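Local coordinates for IPT/TIG domain-containing protein BACOVA_02650 (Bacteroides ovatus, PDB 5E7H) that binds polysaccharide at the cell surface and probably captures xyloglucan there before the glycan is transported into the periplasm for degradation, at residues P175-A180 against I248-D253. Residues are numbered along the deposited sequence; the frame is centred on the assembly and turned at random.
Sequences PVFQIA and IEVYFD. With NA (sodium ion), chain I.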
loop_
_atom_site.group_PDB
_atom_site.type_symbol
_atom_site.label_atom_id
_atom_site.label_comp_id
_atom_site.label_asym_id
_atom_site.label_seq_id
_atom_site.Cartn_x
_atom_site.Cartn_y
_atom_site.Cartn_z
ATOM N N PRO A 175 -8.774 -4.484 18.216
ATOM C CA PRO A 175 -7.572 -5.040 17.589
ATOM C C PRO A 175 -6.662 -3.977 16.984
ATOM O O PRO A 175 -7.144 -2.954 16.483
ATOM C CB PRO A 175 -8.146 -5.976 16.527
ATOM C CG PRO A 175 -9.458 -6.403 17.112
ATOM C CD PRO A 175 -9.993 -5.182 17.780
ATOM N N VAL A 176 -5.361 -4.221 17.077
ATOM C CA VAL A 176 -4.342 -3.339 16.488
ATOM C C VAL A 176 -3.209 -4.154 15.897
ATOM O O VAL A 176 -3.063 -5.337 16.203
ATOM C CB VAL A 176 -3.741 -2.364 17.525
ATOM C CG1 VAL A 176 -4.792 -1.426 18.075
ATOM C CG2 VAL A 176 -3.030 -3.135 18.657
ATOM N N PHE A 177 -2.388 -3.495 15.082
ATOM C CA PHE A 177 -1.256 -4.123 14.430
ATOM C C PHE A 177 0.063 -3.528 14.879
ATOM O O PHE A 177 0.163 -2.331 15.175
ATOM C CB PHE A 177 -1.373 -4.000 12.908
ATOM C CG PHE A 177 -2.514 -4.782 12.338
ATOM C CD1 PHE A 177 -2.346 -6.107 11.953
ATOM C CD2 PHE A 177 -3.777 -4.221 12.233
ATOM C CE1 PHE A 177 -3.409 -6.853 11.458
ATOM C CE2 PHE A 177 -4.842 -4.967 11.725
ATOM C CZ PHE A 177 -4.654 -6.283 11.348
ATOM N N GLN A 178 1.061 -4.398 14.938
ATOM C CA GLN A 178 2.462 -4.019 15.112
ATOM C C GLN A 178 3.194 -4.337 13.820
ATOM O O GLN A 178 3.020 -5.411 13.256
ATOM C CB GLN A 178 3.091 -4.776 16.293
ATOM C CG GLN A 178 4.594 -4.547 16.440
ATOM C CD GLN A 178 5.239 -5.406 17.475
ATOM O OE1 GLN A 178 4.658 -6.356 18.008
ATOM N NE2 GLN A 178 6.474 -5.072 17.770
ATOM N N ILE A 179 4.019 -3.405 13.344
ATOM C CA ILE A 179 4.930 -3.672 12.227
ATOM C C ILE A 179 6.359 -3.452 12.743
ATOM O O ILE A 179 6.684 -2.377 13.279
ATOM C CB ILE A 179 4.655 -2.776 11.015
ATOM C CG1 ILE A 179 3.212 -2.987 10.522
ATOM C CG2 ILE A 179 5.658 -3.090 9.907
ATOM C CD1 ILE A 179 2.793 -2.081 9.332
ATOM N N ALA A 180 7.191 -4.480 12.611
ATOM C CA ALA A 180 8.567 -4.449 13.110
ATOM C C ALA A 180 9.501 -4.860 11.984
ATOM O O ALA A 180 9.123 -5.647 11.117
ATOM C CB ALA A 180 8.734 -5.367 14.289
ATOM N N ILE A 248 -12.173 -9.903 12.929
ATOM C CA ILE A 248 -11.681 -8.986 11.909
ATOM C C ILE A 248 -11.329 -9.773 10.656
ATOM O O ILE A 248 -11.217 -10.994 10.688
ATOM C CB ILE A 248 -10.464 -8.165 12.402
ATOM C CG1 ILE A 248 -9.172 -9.011 12.449
ATOM C CG2 ILE A 248 -10.769 -7.541 13.781
ATOM C CD1 ILE A 248 -7.904 -8.235 12.822
ATOM N N GLU A 249 -11.183 -9.062 9.542
ATOM C CA GLU A 249 -10.776 -9.675 8.282
ATOM C C GLU A 249 -9.975 -8.632 7.528
ATOM O O GLU A 249 -10.549 -7.684 6.972
ATOM C CB GLU A 249 -11.988 -10.164 7.488
ATOM C CG GLU A 249 -11.613 -10.874 6.220
ATOM C CD GLU A 249 -12.803 -11.360 5.416
ATOM O OE1 GLU A 249 -13.974 -11.147 5.832
ATOM O OE2 GLU A 249 -12.551 -11.973 4.365
ATOM N N VAL A 250 -8.652 -8.784 7.555
ATOM C CA VAL A 250 -7.737 -7.770 7.023
ATOM C C VAL A 250 -6.726 -8.446 6.122
ATOM O O VAL A 250 -6.158 -9.481 6.488
ATOM C CB VAL A 250 -7.014 -7.015 8.149
ATOM C CG1 VAL A 250 -6.117 -5.911 7.592
ATOM C CG2 VAL A 250 -8.035 -6.436 9.133
ATOM N N TYR A 251 -6.503 -7.876 4.939
ATOM C CA TYR A 251 -5.516 -8.409 3.992
ATOM C C TYR A 251 -4.465 -7.358 3.698
ATOM O O TYR A 251 -4.763 -6.162 3.728
ATOM C CB TYR A 251 -6.178 -8.861 2.666
ATOM C CG TYR A 251 -7.253 -9.905 2.905
ATOM C CD1 TYR A 251 -6.928 -11.243 3.051
ATOM C CD2 TYR A 251 -8.577 -9.532 3.080
ATOM C CE1 TYR A 251 -7.894 -12.186 3.332
ATOM C CE2 TYR A 251 -9.554 -10.470 3.353
ATOM C CZ TYR A 251 -9.201 -11.799 3.489
ATOM O OH TYR A 251 -10.139 -12.768 3.781
ATOM N N PHE A 252 -3.247 -7.826 3.426
ATOM C CA PHE A 252 -2.094 -6.964 3.118
ATOM C C PHE A 252 -1.352 -7.450 1.885
ATOM O O PHE A 252 -1.236 -8.652 1.661
ATOM C CB PHE A 252 -1.068 -6.949 4.267
ATOM C CG PHE A 252 -1.594 -6.531 5.616
ATOM C CD1 PHE A 252 -2.247 -7.428 6.448
ATOM C CD2 PHE A 252 -1.386 -5.248 6.072
ATOM C CE1 PHE A 252 -2.707 -7.021 7.695
ATOM C CE2 PHE A 252 -1.838 -4.858 7.321
ATOM C CZ PHE A 252 -2.489 -5.758 8.125
ATOM N N ASP A 253 -0.799 -6.525 1.100
ATOM C CA ASP A 253 0.085 -6.927 -0.003
ATOM C C ASP A 253 1.035 -5.797 -0.377
ATOM O O ASP A 253 0.826 -4.633 -0.030
ATOM C CB ASP A 253 -0.742 -7.340 -1.223
ATOM C CG ASP A 253 -0.038 -8.311 -2.140
ATOM O OD1 ASP A 253 1.121 -8.699 -1.930
ATOM O OD2 ASP A 253 -0.688 -8.719 -3.134
HETATM NA NA NA I . 0.987 -10.331 -4.007
HETATM O O HOH W 1 1.752 -8.440 -5.652
#
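Strand 176-180, on which Phe177 faces Val250, runs over strand 248-253 in nearly the same direction, the axes 11.2 Å apart and inclined at 29°, a separation that leaves side chains alone to bridge the gap. Phe177 does most of this. With CG anti to its own carbonyl carbon (chi1 -67°), its ring reaches across the interior toward the facing strand, and Phe177 CZ settles 4.0 Å from Val250 CB, with Ile248 CD1 close by. Phe252 rises from the other strand to meet it edge-on: its CZ lies over one face of the Phe177 ring, toward the rim and 3.6 Å from Phe177 CE1. The planes are turned 75° apart, a T-shaped pair with centroids separated by 5.2 Å. Beyond this pair, Pro175 and Ile248 pack alongside one another at the start of the two segments, Pro175 CG 3.8 Å from Ile248 CG2. A leucine in place of Phe177 would probably leave the edge of Phe252 without its aromatic face and open a gap above Val250. Asp253, next along the strand, grips a sodium ion with both carboxylate oxygens, OD2 at 2.5 Å; backbone oxygens of Asn92, Asn119 and Thr121 share the ion. Strands 176-181 and 246-259 belong to different antiparallel sheets, and their buried apolar side chains interleave as in the core of a beta-sandwich, here within the xyloglucan-binding domain.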